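PDB 2DBY: GTP-binding protein from Thermus thermophilus, which binds GDP and probably acts as an ATPase that associates with the 70S ribosome and its large subunit. Local coordinates for residues 44-56 with 286-298. Numbering follows the deposited sequence.
Sequences PLEDERLYALQRT and TFFTAGEKEVRAW
D47 and R49 meet the ring of F288 where helix 48-56 of the G domain packs lengthwise on one face of a β-hairpin, strands 286-290 and 295-298, of the C-terminal TGS domain. D47, the N-cap, suits a helix start because its short side chain lets OD2 reach forward to accept from R49 N. OD2 also receives a nearly straight bond (170°) from R49 NE, while OD1 takes R49 NH2 at 2.8 Å, a side-on salt bridge. A water joins OD1 to T286 OG1, which also bonds Y279. R49 is long enough to bend back at chi3 (-65°) and lay one guanidinium face over F288 CZ, the two planes nearly perpendicular; its NH1 has a second acid, D358. Next, L50 reaches down onto the hairpin face, where its branched end touches both strands: CD2 lies 3.6 Å from F288 CE2 at the ring edge and 3.7 Å from V295 CG1. One turn later, L53 sets CD1 over the F288 face opposite T286 CG2, a CH-pi contact, its CB 3.7 Å from V295 CG1 and CD2 more loosely toward A290, 4.3 Å from the small methyl CB. At Q54, whose side-chain NE2 bonds P64 O, V295 CG2 comes within 4.0 Å of the backbone N.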
# COMPACT_ATOMS: atom_id res chain seq x y z
N PRO A 44 -4.76 5.91 -9.63
CA PRO A 44 -4.39 7.29 -9.29
C PRO A 44 -5.09 7.64 -7.96
O PRO A 44 -6.30 7.38 -7.80
CB PRO A 44 -4.96 8.10 -10.46
CG PRO A 44 -4.91 7.13 -11.62
CD PRO A 44 -5.40 5.84 -10.96
N LEU A 45 -4.36 8.24 -7.03
CA LEU A 45 -4.88 8.59 -5.70
C LEU A 45 -5.43 10.00 -5.76
O LEU A 45 -4.71 10.95 -6.06
CB LEU A 45 -3.75 8.55 -4.67
CG LEU A 45 -3.73 7.54 -3.52
CD1 LEU A 45 -2.70 8.03 -2.50
CD2 LEU A 45 -5.11 7.41 -2.87
N GLU A 46 -6.72 10.15 -5.49
CA GLU A 46 -7.32 11.47 -5.52
C GLU A 46 -6.85 12.20 -4.28
O GLU A 46 -6.74 11.60 -3.20
CB GLU A 46 -8.86 11.33 -5.56
CG GLU A 46 -9.31 10.92 -6.95
CD GLU A 46 -10.76 10.49 -7.03
OE1 GLU A 46 -11.58 10.98 -6.24
OE2 GLU A 46 -11.07 9.65 -7.91
N ASP A 47 -6.56 13.48 -4.42
CA ASP A 47 -6.09 14.24 -3.26
C ASP A 47 -6.49 15.71 -3.44
O ASP A 47 -5.95 16.41 -4.31
CB ASP A 47 -4.57 14.09 -3.15
CG ASP A 47 -3.99 14.71 -1.89
OD1 ASP A 47 -2.87 14.32 -1.50
OD2 ASP A 47 -4.65 15.60 -1.28
N GLU A 48 -7.47 16.14 -2.64
CA GLU A 48 -7.97 17.51 -2.71
C GLU A 48 -6.91 18.55 -2.38
O GLU A 48 -7.04 19.72 -2.77
CB GLU A 48 -9.16 17.68 -1.74
CG GLU A 48 -10.45 17.06 -2.22
CD GLU A 48 -11.02 17.79 -3.41
OE1 GLU A 48 -11.45 18.96 -3.25
OE2 GLU A 48 -11.04 17.21 -4.50
N ARG A 49 -5.87 18.15 -1.65
CA ARG A 49 -4.82 19.11 -1.32
C ARG A 49 -4.14 19.59 -2.60
O ARG A 49 -3.62 20.71 -2.66
CB ARG A 49 -3.80 18.47 -0.37
CG ARG A 49 -4.42 18.10 0.98
CD ARG A 49 -3.46 17.28 1.84
NE ARG A 49 -3.17 15.97 1.24
CZ ARG A 49 -2.38 15.05 1.79
NH1 ARG A 49 -1.79 15.29 2.95
NH2 ARG A 49 -2.14 13.90 1.16
N LEU A 50 -4.16 18.76 -3.64
CA LEU A 50 -3.56 19.18 -4.89
C LEU A 50 -4.33 20.39 -5.44
O LEU A 50 -3.73 21.33 -5.96
CB LEU A 50 -3.64 18.06 -5.93
CG LEU A 50 -2.71 16.88 -5.67
CD1 LEU A 50 -3.07 15.76 -6.65
CD2 LEU A 50 -1.24 17.33 -5.90
N TYR A 51 -5.66 20.35 -5.35
CA TYR A 51 -6.47 21.45 -5.86
C TYR A 51 -6.36 22.68 -4.99
O TYR A 51 -6.44 23.81 -5.49
CB TYR A 51 -7.93 21.01 -5.98
CG TYR A 51 -8.08 19.98 -7.07
CD1 TYR A 51 -7.77 20.30 -8.39
CD2 TYR A 51 -8.41 18.66 -6.77
CE1 TYR A 51 -7.76 19.34 -9.39
CE2 TYR A 51 -8.40 17.68 -7.77
CZ TYR A 51 -8.07 18.04 -9.08
OH TYR A 51 -8.02 17.08 -10.07
N ALA A 52 -6.19 22.47 -3.69
CA ALA A 52 -6.03 23.56 -2.74
C ALA A 52 -4.73 24.31 -3.10
O ALA A 52 -4.71 25.54 -3.14
CB ALA A 52 -5.97 23.03 -1.30
N LEU A 53 -3.66 23.56 -3.35
CA LEU A 53 -2.37 24.17 -3.75
C LEU A 53 -2.48 24.82 -5.10
O LEU A 53 -1.90 25.89 -5.35
CB LEU A 53 -1.29 23.10 -3.77
CG LEU A 53 -0.87 22.73 -2.36
CD1 LEU A 53 -0.10 21.40 -2.37
CD2 LEU A 53 -0.05 23.86 -1.76
N GLN A 54 -3.25 24.19 -5.99
CA GLN A 54 -3.45 24.72 -7.32
C GLN A 54 -4.09 26.10 -7.25
O GLN A 54 -3.69 26.99 -7.98
CB GLN A 54 -4.32 23.78 -8.15
CG GLN A 54 -4.77 24.35 -9.49
CD GLN A 54 -5.73 23.43 -10.22
OE1 GLN A 54 -6.85 23.20 -9.78
NE2 GLN A 54 -5.29 22.87 -11.35
N ARG A 55 -5.09 26.30 -6.39
CA ARG A 55 -5.72 27.62 -6.31
C ARG A 55 -4.72 28.64 -5.76
O ARG A 55 -4.67 29.79 -6.20
CB ARG A 55 -6.98 27.62 -5.42
CG ARG A 55 -7.53 29.03 -5.19
CD ARG A 55 -8.45 29.15 -3.98
NE ARG A 55 -7.78 28.93 -2.69
CZ ARG A 55 -6.99 29.81 -2.08
NH1 ARG A 55 -6.73 31.00 -2.62
NH2 ARG A 55 -6.48 29.50 -0.89
N THR A 56 -3.91 28.20 -4.80
CA THR A 56 -2.91 29.08 -4.21
C THR A 56 -1.92 29.62 -5.24
O THR A 56 -1.50 30.77 -5.17
CB THR A 56 -2.12 28.35 -3.10
OG1 THR A 56 -3.01 28.04 -2.01
CG2 THR A 56 -0.96 29.22 -2.58
N THR A 286 2.63 11.02 1.37
CA THR A 286 2.66 11.90 0.22
C THR A 286 3.36 13.22 0.54
O THR A 286 3.12 13.78 1.61
CB THR A 286 1.22 12.30 -0.21
OG1 THR A 286 0.46 11.12 -0.51
CG2 THR A 286 1.25 13.24 -1.41
N PHE A 287 4.25 13.68 -0.34
CA PHE A 287 4.82 15.03 -0.17
C PHE A 287 4.55 15.71 -1.52
O PHE A 287 4.30 15.02 -2.53
CB PHE A 287 6.31 15.02 0.22
CG PHE A 287 7.27 14.69 -0.89
CD1 PHE A 287 7.63 15.65 -1.84
CD2 PHE A 287 7.86 13.43 -0.96
CE1 PHE A 287 8.56 15.36 -2.84
CE2 PHE A 287 8.79 13.13 -1.96
CZ PHE A 287 9.14 14.09 -2.90
N PHE A 288 4.56 17.04 -1.54
CA PHE A 288 4.25 17.77 -2.76
C PHE A 288 5.34 18.70 -3.25
O PHE A 288 6.19 19.11 -2.48
CB PHE A 288 3.02 18.69 -2.55
CG PHE A 288 1.79 17.99 -2.03
CD1 PHE A 288 1.52 17.94 -0.67
CD2 PHE A 288 0.90 17.40 -2.92
CE1 PHE A 288 0.36 17.29 -0.19
CE2 PHE A 288 -0.25 16.74 -2.46
CZ PHE A 288 -0.52 16.69 -1.09
N THR A 289 5.30 19.00 -4.54
CA THR A 289 6.15 20.06 -5.09
C THR A 289 5.05 20.99 -5.64
O THR A 289 4.08 20.53 -6.26
CB THR A 289 7.14 19.59 -6.18
OG1 THR A 289 6.48 18.84 -7.20
CG2 THR A 289 8.22 18.77 -5.52
N ALA A 290 5.17 22.28 -5.40
CA ALA A 290 4.12 23.19 -5.83
C ALA A 290 4.64 24.55 -6.24
O ALA A 290 5.50 25.13 -5.58
CB ALA A 290 3.10 23.35 -4.70
N GLY A 291 4.08 25.05 -7.34
CA GLY A 291 4.47 26.33 -7.88
C GLY A 291 3.57 26.69 -9.04
O GLY A 291 2.66 25.94 -9.40
N GLU A 292 3.83 27.83 -9.66
CA GLU A 292 2.98 28.28 -10.77
C GLU A 292 2.95 27.33 -11.95
O GLU A 292 1.96 27.29 -12.69
CB GLU A 292 3.43 29.66 -11.25
CG GLU A 292 2.28 30.53 -11.71
CD GLU A 292 2.72 31.79 -12.43
OE1 GLU A 292 3.69 32.44 -11.98
OE2 GLU A 292 2.07 32.14 -13.45
N LYS A 293 4.02 26.57 -12.15
CA LYS A 293 4.03 25.67 -13.29
C LYS A 293 3.37 24.32 -13.07
O LYS A 293 2.88 23.71 -14.02
CB LYS A 293 5.47 25.43 -13.77
CG LYS A 293 6.51 25.54 -12.67
CD LYS A 293 6.17 24.67 -11.47
CE LYS A 293 6.87 25.19 -10.23
NZ LYS A 293 6.56 26.64 -10.06
N GLU A 294 3.34 23.85 -11.83
CA GLU A 294 2.76 22.53 -11.58
C GLU A 294 2.65 22.24 -10.10
O GLU A 294 3.42 22.77 -9.31
CB GLU A 294 3.67 21.46 -12.22
CG GLU A 294 3.22 20.01 -12.05
CD GLU A 294 4.25 19.00 -12.57
OE1 GLU A 294 5.26 18.76 -11.88
OE2 GLU A 294 4.04 18.45 -13.68
N VAL A 295 1.69 21.40 -9.72
CA VAL A 295 1.53 20.98 -8.33
C VAL A 295 1.50 19.46 -8.47
O VAL A 295 0.68 18.94 -9.21
CB VAL A 295 0.21 21.47 -7.71
CG1 VAL A 295 -0.02 20.79 -6.36
CG2 VAL A 295 0.26 22.97 -7.51
N ARG A 296 2.40 18.77 -7.79
CA ARG A 296 2.47 17.32 -7.93
C ARG A 296 2.65 16.62 -6.61
O ARG A 296 3.32 17.12 -5.70
CB ARG A 296 3.62 16.93 -8.88
CG ARG A 296 3.85 15.42 -9.00
CD ARG A 296 4.79 15.12 -10.16
NE ARG A 296 5.09 13.70 -10.25
CZ ARG A 296 5.76 13.14 -11.25
NH1 ARG A 296 6.20 13.88 -12.27
NH2 ARG A 296 5.99 11.83 -11.24
N ALA A 297 2.04 15.44 -6.51
CA ALA A 297 2.10 14.62 -5.31
C ALA A 297 3.13 13.54 -5.58
O ALA A 297 3.14 12.97 -6.68
CB ALA A 297 0.75 13.97 -5.07
N TRP A 298 4.00 13.31 -4.60
CA TRP A 298 5.06 12.31 -4.68
C TRP A 298 4.89 11.36 -3.51
O TRP A 298 4.38 11.73 -2.46
CB TRP A 298 6.43 12.97 -4.59
CG TRP A 298 6.66 14.02 -5.62
CD1 TRP A 298 6.31 15.34 -5.54
CD2 TRP A 298 7.31 13.85 -6.87
NE1 TRP A 298 6.72 16.01 -6.67
CE2 TRP A 298 7.34 15.12 -7.51
CE3 TRP A 298 7.88 12.75 -7.53
CZ2 TRP A 298 7.92 15.31 -8.77
CZ3 TRP A 298 8.47 12.95 -8.80
CH2 TRP A 298 8.48 14.22 -9.39
O HOH W 1 -1.91 11.95 -2.49
O HOH W 2 -1.14 11.30 1.78